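Local structure of amine oxidase (3PGB) at residues A[61-69]-A[353-361]; A[128-136]-A[147-155]. The protein probably oxidises primary amines, as copper amine oxidases do, using a copper ion and a topaquinone cofactor carried by its own chain. One frame throughout, in Å; residues are numbered along the deposited sequence. Where two conformers were deposited one is given.

Contact 1. Residues A[61-69]-A[353-361]; sequences KAPKENVWY and SFYIAFNRD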
ATOM      1  N   LYS A  61     -21.231   6.620  27.611  1.00 21.36           N
ATOM      2  CA  LYS A  61     -20.383   7.428  28.478  1.00 21.81           C
ATOM      3  C   LYS A  61     -19.062   6.713  28.736  1.00 21.50           C
ATOM      4  O   LYS A  61     -19.039   5.579  29.227  1.00 21.62           O
ATOM      5  CB  LYS A  61     -21.113   7.792  29.774  1.00 22.09           C
ATOM      6  CG  LYS A  61     -22.063   8.986  29.572  1.00 24.15           C
ATOM      7  CD  LYS A  61     -22.754   9.449  30.854  1.00 26.58           C
ATOM      8  CE  LYS A  61     -23.725  10.602  30.558  1.00 27.39           C
ATOM      9  NZ  LYS A  61     -24.330  11.193  31.794  1.00 27.90           N
ATOM     10  N   ALA A  62     -17.963   7.381  28.383  1.00 21.20           N
ATOM     11  CA  ALA A  62     -16.621   6.826  28.570  1.00 20.97           C
ATOM     12  C   ALA A  62     -16.417   6.458  30.034  1.00 20.78           C
ATOM     13  O   ALA A  62     -16.929   7.152  30.914  1.00 20.85           O
ATOM     14  CB  ALA A  62     -15.564   7.827  28.126  1.00 20.91           C
ATOM     15  N   PRO A  63     -15.682   5.362  30.303  1.00 20.47           N
ATOM     16  CA  PRO A  63     -15.459   4.930  31.693  1.00 20.25           C
ATOM     17  C   PRO A  63     -14.660   5.923  32.540  1.00 19.90           C
ATOM     18  O   PRO A  63     -14.790   5.926  33.764  1.00 20.20           O
ATOM     19  CB  PRO A  63     -14.687   3.609  31.538  1.00 20.07           C
ATOM     20  CG  PRO A  63     -14.113   3.653  30.187  1.00 20.28           C
ATOM     21  CD  PRO A  63     -15.059   4.439  29.338  1.00 20.31           C
ATOM     22  N   LYS A  64     -13.848   6.752  31.894  1.00 19.59           N
ATOM     23  CA  LYS A  64     -13.035   7.747  32.584  1.00 19.37           C
ATOM     24  C   LYS A  64     -13.153   9.099  31.890  1.00 18.94           C
ATOM     25  O   LYS A  64     -13.585   9.167  30.739  1.00 18.90           O
ATOM     26  CB  LYS A  64     -11.576   7.300  32.572  1.00 19.39           C
ATOM     27  CG  LYS A  64     -11.330   5.965  33.242  1.00 20.14           C
ATOM     28  CD  LYS A  64     -11.479   6.060  34.764  1.00 21.05           C
ATOM     29  CE  LYS A  64     -11.290   4.697  35.422  1.00 21.02           C
ATOM     30  NZ  LYS A  64     -11.475   4.749  36.897  1.00 21.73           N
ATOM     31  N   GLU A  65     -12.788  10.172  32.592  1.00 18.60           N
ATOM     32  CA  GLU A  65     -12.726  11.479  31.947  0.50 18.53           C
ATOM     33  C   GLU A  65     -11.613  11.468  30.901  1.00 18.33           C
ATOM     34  O   GLU A  65     -10.677  10.670  30.977  1.00 18.44           O
ATOM     35  CB  GLU A  65     -12.515  12.600  32.968  0.50 18.62           C
ATOM     36  CG  GLU A  65     -13.776  12.955  33.758  0.50 18.89           C
ATOM     37  CD  GLU A  65     -14.854  13.606  32.900  0.50 19.13           C
ATOM     38  OE1 GLU A  65     -14.540  14.053  31.771  0.50 19.47           O
ATOM     39  OE2 GLU A  65     -16.015  13.678  33.360  0.50 18.57           O
ATOM     40  N   ASN A  66     -11.741  12.335  29.901  1.00 17.92           N
ATOM     41  CA  ASN A  66     -10.716  12.454  28.869  1.00 17.42           C
ATOM     42  C   ASN A  66      -9.693  13.480  29.351  1.00 17.16           C
ATOM     43  O   ASN A  66      -9.878  14.688  29.209  1.00 16.98           O
ATOM     44  CB  ASN A  66     -11.336  12.846  27.525  1.00 17.45           C
ATOM     45  CG  ASN A  66     -10.321  12.889  26.388  1.00 16.80           C
ATOM     46  OD1 ASN A  66      -9.136  13.138  26.597  1.00 15.95           O
ATOM     47  ND2 ASN A  66     -10.795  12.668  25.174  1.00 15.73           N
ATOM     48  N   VAL A  67      -8.609  12.973  29.922  1.00 16.80           N
ATOM     49  CA  VAL A  67      -7.610  13.804  30.571  1.00 16.61           C
ATOM     50  C   VAL A  67      -6.615  14.450  29.589  1.00 17.00           C
ATOM     51  O   VAL A  67      -5.730  15.198  30.022  1.00 17.13           O
ATOM     52  CB  VAL A  67      -6.829  12.988  31.633  1.00 16.37           C
ATOM     53  CG1 VAL A  67      -7.783  12.374  32.641  1.00 15.71           C
ATOM     54  CG2 VAL A  67      -5.977  11.907  30.973  1.00 16.17           C
ATOM     55  N   TRP A  68      -6.763  14.175  28.288  1.00 17.17           N
ATOM     56  CA  TRP A  68      -5.832  14.657  27.264  1.00 17.39           C
ATOM     57  C   TRP A  68      -6.408  15.653  26.244  1.00 17.79           C
ATOM     58  O   TRP A  68      -5.651  16.429  25.658  1.00 17.88           O
ATOM     59  CB  TRP A  68      -5.277  13.486  26.454  1.00 17.38           C
ATOM     60  CG  TRP A  68      -4.757  12.333  27.243  1.00 17.35           C
ATOM     61  CD1 TRP A  68      -3.504  12.192  27.760  1.00 17.13           C
ATOM     62  CD2 TRP A  68      -5.463  11.132  27.562  1.00 16.38           C
ATOM     63  NE1 TRP A  68      -3.394  10.983  28.398  1.00 16.97           N
ATOM     64  CE2 TRP A  68      -4.582  10.313  28.288  1.00 16.42           C
ATOM     65  CE3 TRP A  68      -6.761  10.674  27.309  1.00 16.42           C
ATOM     66  CZ2 TRP A  68      -4.954   9.057  28.764  1.00 16.41           C
ATOM     67  CZ3 TRP A  68      -7.131   9.430  27.779  1.00 15.81           C
ATOM     68  CH2 TRP A  68      -6.231   8.634  28.499  1.00 16.72           C
ATOM     69  N   TYR A  69      -7.717  15.623  26.007  1.00 18.26           N
ATOM     70  CA  TYR A  69      -8.290  16.286  24.824  1.00 18.79           C
ATOM     71  C   TYR A  69      -7.914  17.759  24.681  1.00 19.00           C
ATOM     72  O   TYR A  69      -7.438  18.182  23.632  1.00 19.02           O
ATOM     73  CB  TYR A  69      -9.819  16.141  24.777  1.00 18.88           C
ATOM     74  CG  TYR A  69     -10.436  16.820  23.573  1.00 19.52           C
ATOM     75  CD1 TYR A  69     -10.395  16.225  22.319  1.00 20.36           C
ATOM     76  CD2 TYR A  69     -11.040  18.066  23.683  1.00 20.41           C
ATOM     77  CE1 TYR A  69     -10.946  16.839  21.211  1.00 20.89           C
ATOM     78  CE2 TYR A  69     -11.597  18.695  22.571  1.00 20.87           C
ATOM     79  CZ  TYR A  69     -11.546  18.074  21.342  1.00 21.18           C
ATOM     80  OH  TYR A  69     -12.092  18.681  20.237  1.00 22.56           O
ATOM     81  N   SER A 353     -11.502   0.494  21.171  1.00 11.20           N
ATOM     82  CA  SER A 353     -11.911   1.750  21.801  1.00 11.13           C
ATOM     83  C   SER A 353     -10.712   2.668  21.914  1.00 11.12           C
ATOM     84  O   SER A 353      -9.571   2.194  21.961  1.00 11.32           O
ATOM     85  CB  SER A 353     -12.516   1.509  23.189  1.00 11.13           C
ATOM     86  OG  SER A 353     -11.542   1.042  24.106  1.00 10.82           O
ATOM     87  N   PHE A 354     -10.964   3.975  21.956  1.00 10.94           N
ATOM     88  CA  PHE A 354      -9.894   4.951  22.126  1.00 10.91           C
ATOM     89  C   PHE A 354     -10.444   6.330  22.455  1.00 11.09           C
ATOM     90  O   PHE A 354     -11.629   6.598  22.242  1.00 11.12           O
ATOM     91  CB  PHE A 354      -9.030   5.027  20.862  1.00 10.94           C
ATOM     92  CG  PHE A 354      -9.791   5.406  19.621  1.00 10.75           C
ATOM     93  CD1 PHE A 354     -10.310   4.436  18.792  1.00 10.63           C
ATOM     94  CD2 PHE A 354      -9.981   6.740  19.287  1.00 11.19           C
ATOM     95  CE1 PHE A 354     -11.009   4.780  17.648  1.00 11.62           C
ATOM     96  CE2 PHE A 354     -10.684   7.097  18.142  1.00 11.82           C
ATOM     97  CZ  PHE A 354     -11.194   6.114  17.318  1.00 11.84           C
ATOM     98  N   TYR A 355      -9.571   7.195  22.970  1.00 11.17           N
ATOM     99  CA  TYR A 355      -9.905   8.600  23.212  1.00 11.21           C
ATOM    100  C   TYR A 355      -9.273   9.474  22.140  1.00 11.42           C
ATOM    101  O   TYR A 355      -8.169   9.203  21.680  1.00 11.54           O
ATOM    102  CB  TYR A 355      -9.393   9.058  24.579  1.00 11.21           C
ATOM    103  CG  TYR A 355     -10.105   8.453  25.772  1.00 10.68           C
ATOM    104  CD1 TYR A 355      -9.835   7.156  26.178  1.00 11.08           C
ATOM    105  CD2 TYR A 355     -11.023   9.187  26.503  1.00 10.47           C
ATOM    106  CE1 TYR A 355     -10.467   6.596  27.279  1.00 11.56           C
ATOM    107  CE2 TYR A 355     -11.669   8.640  27.608  1.00 11.12           C
ATOM    108  CZ  TYR A 355     -11.387   7.343  27.995  1.00 12.14           C
ATOM    109  OH  TYR A 355     -12.031   6.795  29.089  1.00 12.49           O
ATOM    110  N   ILE A 356      -9.978  10.530  21.765  1.00 11.77           N
ATOM    111  CA  ILE A 356      -9.493  11.518  20.810  1.00 11.99           C
ATOM    112  C   ILE A 356      -8.902  12.703  21.572  1.00 12.32           C
ATOM    113  O   ILE A 356      -9.480  13.180  22.549  1.00 12.21           O
ATOM    114  CB  ILE A 356     -10.649  12.002  19.901  1.00 12.17           C
ATOM    115  CG1 ILE A 356     -11.128  10.854  19.006  1.00 12.38           C
ATOM    116  CG2 ILE A 356     -10.239  13.198  19.048  1.00 11.67           C
ATOM    117  CD1 ILE A 356     -12.411  11.180  18.251  1.00 12.69           C
ATOM    118  N   ALA A 357      -7.734  13.155  21.130  1.00 12.83           N
ATOM    119  CA  ALA A 357      -7.111  14.370  21.650  1.00 12.87           C
ATOM    120  C   ALA A 357      -6.738  15.265  20.483  1.00 13.11           C
ATOM    121  O   ALA A 357      -6.624  14.796  19.352  1.00 13.02           O
ATOM    122  CB  ALA A 357      -5.892  14.030  22.471  1.00 12.83           C
ATOM    123  N   PHE A 358      -6.556  16.552  20.753  1.00 13.66           N
ATOM    124  CA  PHE A 358      -6.291  17.514  19.687  1.00 14.31           C
ATOM    125  C   PHE A 358      -5.577  18.759  20.200  1.00 14.85           C
ATOM    126  O   PHE A 358      -6.056  19.406  21.126  1.00 15.30           O
ATOM    127  CB  PHE A 358      -7.611  17.921  19.030  1.00 14.33           C
ATOM    128  CG  PHE A 358      -7.448  18.582  17.695  1.00 14.10           C
ATOM    129  CD1 PHE A 358      -7.358  19.959  17.592  1.00 14.56           C
ATOM    130  CD2 PHE A 358      -7.396  17.825  16.541  1.00 14.35           C
ATOM    131  CE1 PHE A 358      -7.210  20.571  16.353  1.00 14.71           C
ATOM    132  CE2 PHE A 358      -7.250  18.425  15.303  1.00 14.61           C
ATOM    133  CZ  PHE A 358      -7.164  19.800  15.207  1.00 14.55           C
ATOM    134  N   ASN A 359      -4.440  19.099  19.596  1.00 15.41           N
ATOM    135  CA  ASN A 359      -3.738  20.338  19.945  1.00 15.84           C
ATOM    136  C   ASN A 359      -3.370  21.187  18.733  1.00 16.17           C
ATOM    137  O   ASN A 359      -3.578  20.778  17.592  1.00 16.45           O
ATOM    138  CB  ASN A 359      -2.510  20.056  20.830  1.00 15.84           C
ATOM    139  CG  ASN A 359      -1.461  19.208  20.148  1.00 16.15           C
ATOM    140  OD1 ASN A 359      -1.341  19.191  18.918  1.00 17.59           O
ATOM    141  ND2 ASN A 359      -0.679  18.499  20.953  1.00 15.86           N
ATOM    142  N   ARG A 360      -2.861  22.385  19.007  1.00 16.78           N
ATOM    143  CA  ARG A 360      -2.422  23.340  17.985  1.00 17.13           C
ATOM    144  C   ARG A 360      -1.220  22.821  17.187  1.00 17.29           C
ATOM    145  O   ARG A 360      -1.168  22.977  15.973  1.00 17.48           O
ATOM    146  CB  ARG A 360      -2.136  24.713  18.652  1.00 17.29           C
ATOM    147  CG  ARG A 360      -0.844  25.474  18.254  1.00 18.18           C
ATOM    148  CD  ARG A 360      -0.945  26.111  16.900  1.00 19.63           C
ATOM    149  NE  ARG A 360      -0.045  27.254  16.688  1.00 20.65           N
ATOM    150  CZ  ARG A 360       1.262  27.179  16.433  1.00 21.26           C
ATOM    151  NH1 ARG A 360       1.905  26.019  16.406  1.00 21.47           N
ATOM    152  NH2 ARG A 360       1.944  28.293  16.219  1.00 22.80           N
ATOM    153  N   ASP A 361      -0.264  22.193  17.860  1.00 17.62           N
ATOM    154  CA  ASP A 361       0.991  21.810  17.207  1.00 17.84           C
ATOM    155  C   ASP A 361       0.812  20.692  16.184  1.00 18.05           C
ATOM    156  O   ASP A 361       1.189  20.854  15.022  1.00 18.53           O
ATOM    157  CB  ASP A 361       2.039  21.385  18.236  1.00 17.76           C
ATOM    158  CG  ASP A 361       2.435  22.508  19.182  1.00 17.77           C
ATOM    159  OD1 ASP A 361       2.179  23.696  18.868  1.00 15.29           O
ATOM    160  OD2 ASP A 361       3.024  22.188  20.245  1.00 17.41           O
TER
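Tyr-69 and Ala-357 bring the two backbones closest, with their CA atoms 3.9 Å apart, where the irregular segment 61-69 runs over strand 353-359. Toward Tyr-355 the chains diverge, and its CA stands 6.9 Å from that of Asn-66. The direct backbone link is a weak one, Phe-358 N to Tyr-69 O at 3.4 Å. The side chain of Tyr-355 sets out toward the loop and its ring is met in two ways. Trp-68 comes over one face, its CZ3 3.7 Å from Tyr-355 CG, in an edge-to-face pair with planes 66° apart. The phenol end lies among Ala-62, Pro-63 and Lys-64, with OH 3.3 Å from Lys-64 O near the ring plane; a tyrosine suits a site where an indole covers one ring face while the hydroxyl lies beside backbone polar atoms. Asn-66 slides past that ring at its edge. With CG anti to the backbone N (chi1 -176°), its amide reaches the strand, and ND2 donates to Ile-356 O at 3.0 Å, a fairly straight bond (159°) close to the amide plane. ND2 also serves Arg-344 O. At the other end of the amide, OD1 accepts from Trp-68 N in its carbonyl plane, which makes an Asx turn, and from Tyr-69 N above that plane, completing a wider Asx motif; asparagine thus both shapes and ties down the loop. Small Ala-357 lets Trp-68 come near, CB to CB 4.1 Å, while the indole stacks on Phe-367 and bonds Tyr-378 through NE1. Tyr-69 turns its ring edge to the strand, CD1 3.2 Å from Ile-356 O. A loop held by an Asx turn thus packs on an inner strand, between 346-349 and 363-371, of the β-rich enzyme domain of copper amine oxidases.

Contact 2. Residues A[128-136]-A[147-155]; sequences PTRHAHVRL and ADILVGPLP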
ATOM      1  N   PRO A 128      -6.193  13.198  37.187  1.00 22.49           N
ATOM      2  CA  PRO A 128      -5.095  14.161  37.299  1.00 22.42           C
ATOM      3  C   PRO A 128      -5.552  15.619  37.348  1.00 22.23           C
ATOM      4  O   PRO A 128      -6.466  16.009  36.626  1.00 22.30           O
ATOM      5  CB  PRO A 128      -4.265  13.891  36.041  1.00 22.55           C
ATOM      6  CG  PRO A 128      -4.535  12.463  35.711  1.00 22.46           C
ATOM      7  CD  PRO A 128      -5.958  12.221  36.104  1.00 22.58           C
ATOM      8  N   THR A 129      -4.922  16.406  38.213  1.00 22.14           N
ATOM      9  CA  THR A 129      -5.239  17.820  38.320  1.00 22.01           C
ATOM     10  C   THR A 129      -4.865  18.469  37.004  1.00 21.96           C
ATOM     11  O   THR A 129      -3.800  18.191  36.453  1.00 21.83           O
ATOM     12  CB  THR A 129      -4.464  18.501  39.473  1.00 22.11           C
ATOM     13  OG1 THR A 129      -4.801  17.874  40.718  1.00 21.82           O
ATOM     14  CG2 THR A 129      -4.797  19.992  39.545  1.00 21.83           C
ATOM     15  N   ARG A 130      -5.746  19.313  36.490  1.00 21.96           N
ATOM     16  CA  ARG A 130      -5.511  19.938  35.201  1.00 22.21           C
ATOM     17  C   ARG A 130      -4.590  21.128  35.365  1.00 22.18           C
ATOM     18  O   ARG A 130      -4.701  21.863  36.344  1.00 22.29           O
ATOM     19  CB  ARG A 130      -6.814  20.410  34.560  1.00 22.30           C
ATOM     20  CG  ARG A 130      -7.929  19.375  34.552  1.00 22.56           C
ATOM     21  CD  ARG A 130      -8.957  19.687  33.472  1.00 22.66           C
ATOM     22  NE  ARG A 130      -8.754  18.822  32.318  1.00 23.02           N
ATOM     23  CZ  ARG A 130      -9.122  19.097  31.072  1.00 22.78           C
ATOM     24  NH1 ARG A 130      -9.732  20.241  30.764  1.00 22.17           N
ATOM     25  NH2 ARG A 130      -8.862  18.206  30.121  1.00 23.09           N
ATOM     26  N   HIS A 131      -3.684  21.299  34.400  1.00 22.08           N
ATOM     27  CA  HIS A 131      -2.853  22.500  34.290  1.00 21.85           C
ATOM     28  C   HIS A 131      -2.851  22.958  32.846  1.00 21.53           C
ATOM     29  O   HIS A 131      -2.964  22.141  31.929  1.00 21.50           O
ATOM     30  CB  HIS A 131      -1.413  22.221  34.719  1.00 21.86           C
ATOM     31  CG  HIS A 131      -1.295  21.612  36.077  1.00 22.58           C
ATOM     32  ND1 HIS A 131      -1.077  22.360  37.213  1.00 23.22           N
ATOM     33  CD2 HIS A 131      -1.366  20.321  36.483  1.00 23.07           C
ATOM     34  CE1 HIS A 131      -1.023  21.557  38.260  1.00 23.63           C
ATOM     35  NE2 HIS A 131      -1.195  20.315  37.845  1.00 23.06           N
ATOM     36  N   ALA A 132      -2.715  24.264  32.646  1.00 21.24           N
ATOM     37  CA  ALA A 132      -2.594  24.822  31.307  1.00 20.98           C
ATOM     38  C   ALA A 132      -1.118  24.931  30.923  1.00 20.69           C
ATOM     39  O   ALA A 132      -0.262  25.189  31.766  1.00 20.83           O
ATOM     40  CB  ALA A 132      -3.270  26.186  31.229  1.00 20.92           C
ATOM     41  N   HIS A 133      -0.837  24.687  29.648  1.00 20.45           N
ATOM     42  CA  HIS A 133       0.446  25.010  29.045  1.00 20.15           C
ATOM     43  C   HIS A 133       0.246  26.321  28.289  1.00 19.79           C
ATOM     44  O   HIS A 133      -0.660  26.435  27.462  1.00 19.61           O
ATOM     45  CB  HIS A 133       0.900  23.882  28.114  1.00 20.16           C
ATOM     46  CG  HIS A 133       2.084  24.232  27.263  1.00 20.95           C
ATOM     47  ND1 HIS A 133       2.190  23.845  25.944  1.00 21.66           N
ATOM     48  CD2 HIS A 133       3.205  24.941  27.539  1.00 21.77           C
ATOM     49  CE1 HIS A 133       3.327  24.298  25.445  1.00 22.53           C
ATOM     50  NE2 HIS A 133       3.962  24.965  26.392  1.00 22.82           N
ATOM     51  N   VAL A 134       1.062  27.321  28.605  1.00 19.58           N
ATOM     52  CA  VAL A 134       0.962  28.621  27.952  1.00 19.42           C
ATOM     53  C   VAL A 134       2.288  28.975  27.293  1.00 19.46           C
ATOM     54  O   VAL A 134       3.355  28.651  27.816  1.00 19.62           O
ATOM     55  CB  VAL A 134       0.540  29.722  28.946  1.00 19.32           C
ATOM     56  CG1 VAL A 134       0.576  31.098  28.281  1.00 19.30           C
ATOM     57  CG2 VAL A 134      -0.848  29.436  29.489  1.00 18.79           C
ATOM     58  N   ARG A 135       2.203  29.608  26.125  1.00 19.56           N
ATOM     59  CA  ARG A 135       3.364  30.131  25.415  1.00 19.59           C
ATOM     60  C   ARG A 135       3.239  31.627  25.238  1.00 19.38           C
ATOM     61  O   ARG A 135       2.210  32.121  24.770  1.00 19.15           O
ATOM     62  CB  ARG A 135       3.496  29.512  24.031  1.00 19.73           C
ATOM     63  CG  ARG A 135       3.996  28.097  24.045  1.00 20.84           C
ATOM     64  CD  ARG A 135       4.793  27.766  22.795  1.00 22.32           C
ATOM     65  NE  ARG A 135       4.404  26.460  22.277  1.00 23.60           N
ATOM     66  CZ  ARG A 135       3.634  26.251  21.212  1.00 24.34           C
ATOM     67  NH1 ARG A 135       3.159  27.259  20.482  1.00 24.90           N
ATOM     68  NH2 ARG A 135       3.345  25.003  20.866  1.00 24.64           N
ATOM     69  N   LEU A 136       4.305  32.341  25.583  1.00 19.24           N
ATOM     70  CA  LEU A 136       4.329  33.784  25.457  1.00 19.13           C
ATOM     71  C   LEU A 136       5.319  34.181  24.379  1.00 18.88           C
ATOM     72  O   LEU A 136       6.414  33.630  24.303  1.00 18.81           O
ATOM     73  CB  LEU A 136       4.713  34.421  26.795  1.00 19.16           C
ATOM     74  CG  LEU A 136       3.835  34.024  27.985  1.00 19.03           C
ATOM     75  CD1 LEU A 136       4.464  34.464  29.307  1.00 18.34           C
ATOM     76  CD2 LEU A 136       2.435  34.594  27.822  1.00 18.93           C
ATOM     77  N   ALA A 147       8.314  31.717  25.379  1.00 19.46           N
ATOM     78  CA  ALA A 147       8.388  31.216  26.747  1.00 19.62           C
ATOM     79  C   ALA A 147       7.299  30.180  27.038  1.00 19.79           C
ATOM     80  O   ALA A 147       6.117  30.519  27.084  1.00 19.78           O
ATOM     81  CB  ALA A 147       8.292  32.379  27.732  1.00 19.57           C
ATOM     82  N   ASP A 148       7.712  28.928  27.231  1.00 19.83           N
ATOM     83  CA  ASP A 148       6.818  27.871  27.694  1.00 20.02           C
ATOM     84  C   ASP A 148       6.670  27.940  29.219  1.00 20.25           C
ATOM     85  O   ASP A 148       7.664  27.855  29.949  1.00 19.99           O
ATOM     86  CB  ASP A 148       7.360  26.488  27.299  1.00 19.99           C
ATOM     87  CG  ASP A 148       7.281  26.225  25.806  1.00 20.13           C
ATOM     88  OD1 ASP A 148       8.342  26.002  25.181  1.00 20.05           O
ATOM     89  OD2 ASP A 148       6.162  26.218  25.251  1.00 20.61           O
ATOM     90  N   ILE A 149       5.432  28.080  29.696  1.00 20.68           N
ATOM     91  CA  ILE A 149       5.145  28.116  31.142  1.00 21.12           C
ATOM     92  C   ILE A 149       3.976  27.180  31.500  1.00 21.64           C
ATOM     93  O   ILE A 149       3.251  26.729  30.616  1.00 21.72           O
ATOM     94  CB  ILE A 149       4.846  29.568  31.631  1.00 20.95           C
ATOM     95  CG1 ILE A 149       3.590  30.130  30.963  1.00 21.09           C
ATOM     96  CG2 ILE A 149       6.013  30.483  31.323  1.00 20.29           C
ATOM     97  CD1 ILE A 149       3.213  31.521  31.430  1.00 21.62           C
ATOM     98  N   LEU A 150       3.815  26.884  32.791  1.00 22.31           N
ATOM     99  CA  LEU A 150       2.674  26.106  33.291  1.00 22.78           C
ATOM    100  C   LEU A 150       1.781  26.986  34.150  1.00 23.44           C
ATOM    101  O   LEU A 150       2.267  27.634  35.079  1.00 23.65           O
ATOM    102  CB  LEU A 150       3.132  24.927  34.150  1.00 22.70           C
ATOM    103  CG  LEU A 150       3.350  23.552  33.518  1.00 22.75           C
ATOM    104  CD1 LEU A 150       3.423  22.498  34.628  1.00 22.22           C
ATOM    105  CD2 LEU A 150       2.262  23.193  32.517  1.00 22.77           C
ATOM    106  N   VAL A 151       0.481  26.993  33.857  1.00 23.94           N
ATOM    107  CA  VAL A 151      -0.487  27.729  34.666  1.00 24.24           C
ATOM    108  C   VAL A 151      -1.449  26.752  35.337  1.00 24.89           C
ATOM    109  O   VAL A 151      -2.179  26.017  34.663  1.00 25.09           O
ATOM    110  CB  VAL A 151      -1.275  28.740  33.826  1.00 24.25           C
ATOM    111  CG1 VAL A 151      -2.352  29.411  34.672  1.00 23.89           C
ATOM    112  CG2 VAL A 151      -0.327  29.780  33.226  1.00 23.65           C
ATOM    113  N   GLY A 152      -1.437  26.739  36.666  1.00 25.31           N
ATOM    114  CA  GLY A 152      -2.292  25.839  37.424  1.00 25.62           C
ATOM    115  C   GLY A 152      -2.107  25.970  38.924  1.00 25.89           C
ATOM    116  O   GLY A 152      -1.279  26.759  39.373  1.00 26.01           O
ATOM    117  N   PRO A 153      -2.875  25.191  39.711  1.00 26.37           N
ATOM    118  CA  PRO A 153      -3.870  24.219  39.240  1.00 26.37           C
ATOM    119  C   PRO A 153      -5.130  24.879  38.706  1.00 26.46           C
ATOM    120  O   PRO A 153      -5.421  26.034  39.037  1.00 26.35           O
ATOM    121  CB  PRO A 153      -4.210  23.411  40.505  1.00 26.36           C
ATOM    122  CG  PRO A 153      -3.222  23.835  41.551  1.00 26.58           C
ATOM    123  CD  PRO A 153      -2.826  25.227  41.182  1.00 26.51           C
ATOM    124  N   LEU A 154      -5.857  24.145  37.870  1.00 26.68           N
ATOM    125  CA  LEU A 154      -7.184  24.556  37.431  1.00 26.74           C
ATOM    126  C   LEU A 154      -8.216  23.804  38.278  1.00 26.71           C
ATOM    127  O   LEU A 154      -7.913  22.740  38.816  1.00 26.80           O
ATOM    128  CB  LEU A 154      -7.384  24.270  35.938  1.00 26.81           C
ATOM    129  CG  LEU A 154      -6.430  24.954  34.948  1.00 26.82           C
ATOM    130  CD1 LEU A 154      -6.913  24.763  33.514  1.00 26.35           C
ATOM    131  CD2 LEU A 154      -6.273  26.431  35.249  1.00 27.26           C
ATOM    132  N   PRO A 155      -9.430  24.362  38.430  1.00 26.79           N
ATOM    133  CA  PRO A 155      -9.907  25.649  37.897  1.00 26.90           C
ATOM    134  C   PRO A 155      -9.136  26.844  38.455  1.00 26.91           C
ATOM    135  O   PRO A 155      -8.543  26.747  39.529  1.00 26.56           O
ATOM    136  CB  PRO A 155     -11.375  25.709  38.358  1.00 26.88           C
ATOM    137  CG  PRO A 155     -11.710  24.326  38.835  1.00 26.89           C
ATOM    138  CD  PRO A 155     -10.436  23.711  39.285  1.00 26.69           C
TER
HETATM  139  O   HOH W   1      -8.224  19.960  38.006  1.00 25.37           O
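Val-134 lies alongside Ile-149, both side chains pointing the same way, with Val-134 CB 3.7 Å from Ile-149 CG1. Ile-149 places CG1 between its backbone N and carbonyl carbon (chi1 63°), which carries CD1 to 3.8 Å from CD1 of Leu-136, met at about a right angle. Branched Val-134, Leu-136, Ile-149 and Val-151 fill this face with the small Ala-132 and Ala-147, and helix 73-84 covers it through Val-79, Trp-82 and Leu-83. The frame is an antiparallel β-hairpin, its strands at 150°, with Ala-132/Val-151, Val-134/Ile-149 and Leu-136/Ala-147 as hydrogen-bonded pairs; strand 102-110 continues the sheet beyond 131-136. On the opposite face, beside Leu-150, three polar side chains gather. His-133 NE2 donates to Asp-148 OD2 at 2.8 Å (151°), in the plane of the ring but from above the carboxylate plane. Its ND1 is bonded to Glu-108 OE2, so two carboxylates flank the imidazole and would probably favour its positive charge. Arg-135 runs beside Asp-148 and turns its guanidinium edge to the same OD2, with NE at 3.5 Å in a salt bridge, although its terminal nitrogen NH2 is held by Asp-361. Asp-148 OD1 bonds His-660 NE2, so both oxygens of this buried carboxylate have partners. Farther along, Gly-152 has no side chain, and His-131 ND1 lies 3.7 Å from Gly-152 CA. Past it, where Pro-153 follows a cis peptide, Leu-154 N rejoins Arg-130 O at 3.0 Å, and a water accepting from Arg-130 N donates to Leu-154 O.

In the fold
The centres of contacts 1 and 2 lie about 18 Å apart, on the same side of the chain's centre. Along the chain the order is 61-69, 128-136, 147-155 and 353-361, so the hairpin of contact 2 is formed between the two halves of contact 1. The hairpin belongs to a small antiparallel sheet, whereas strand 352-359 pairs with strands 346-349 and 363-371 in the enzyme domain. Asp-361 and Arg-135 join them in a 2.7 Å salt bridge between OD1 and NH2, and Val-67 packs on Pro-128. Helix 73-84 follows soon after 61-69, leading from contact 1 toward contact 2, and helix 114-122 touches both, so the N-terminal region is fastened to the enzyme domain at several points.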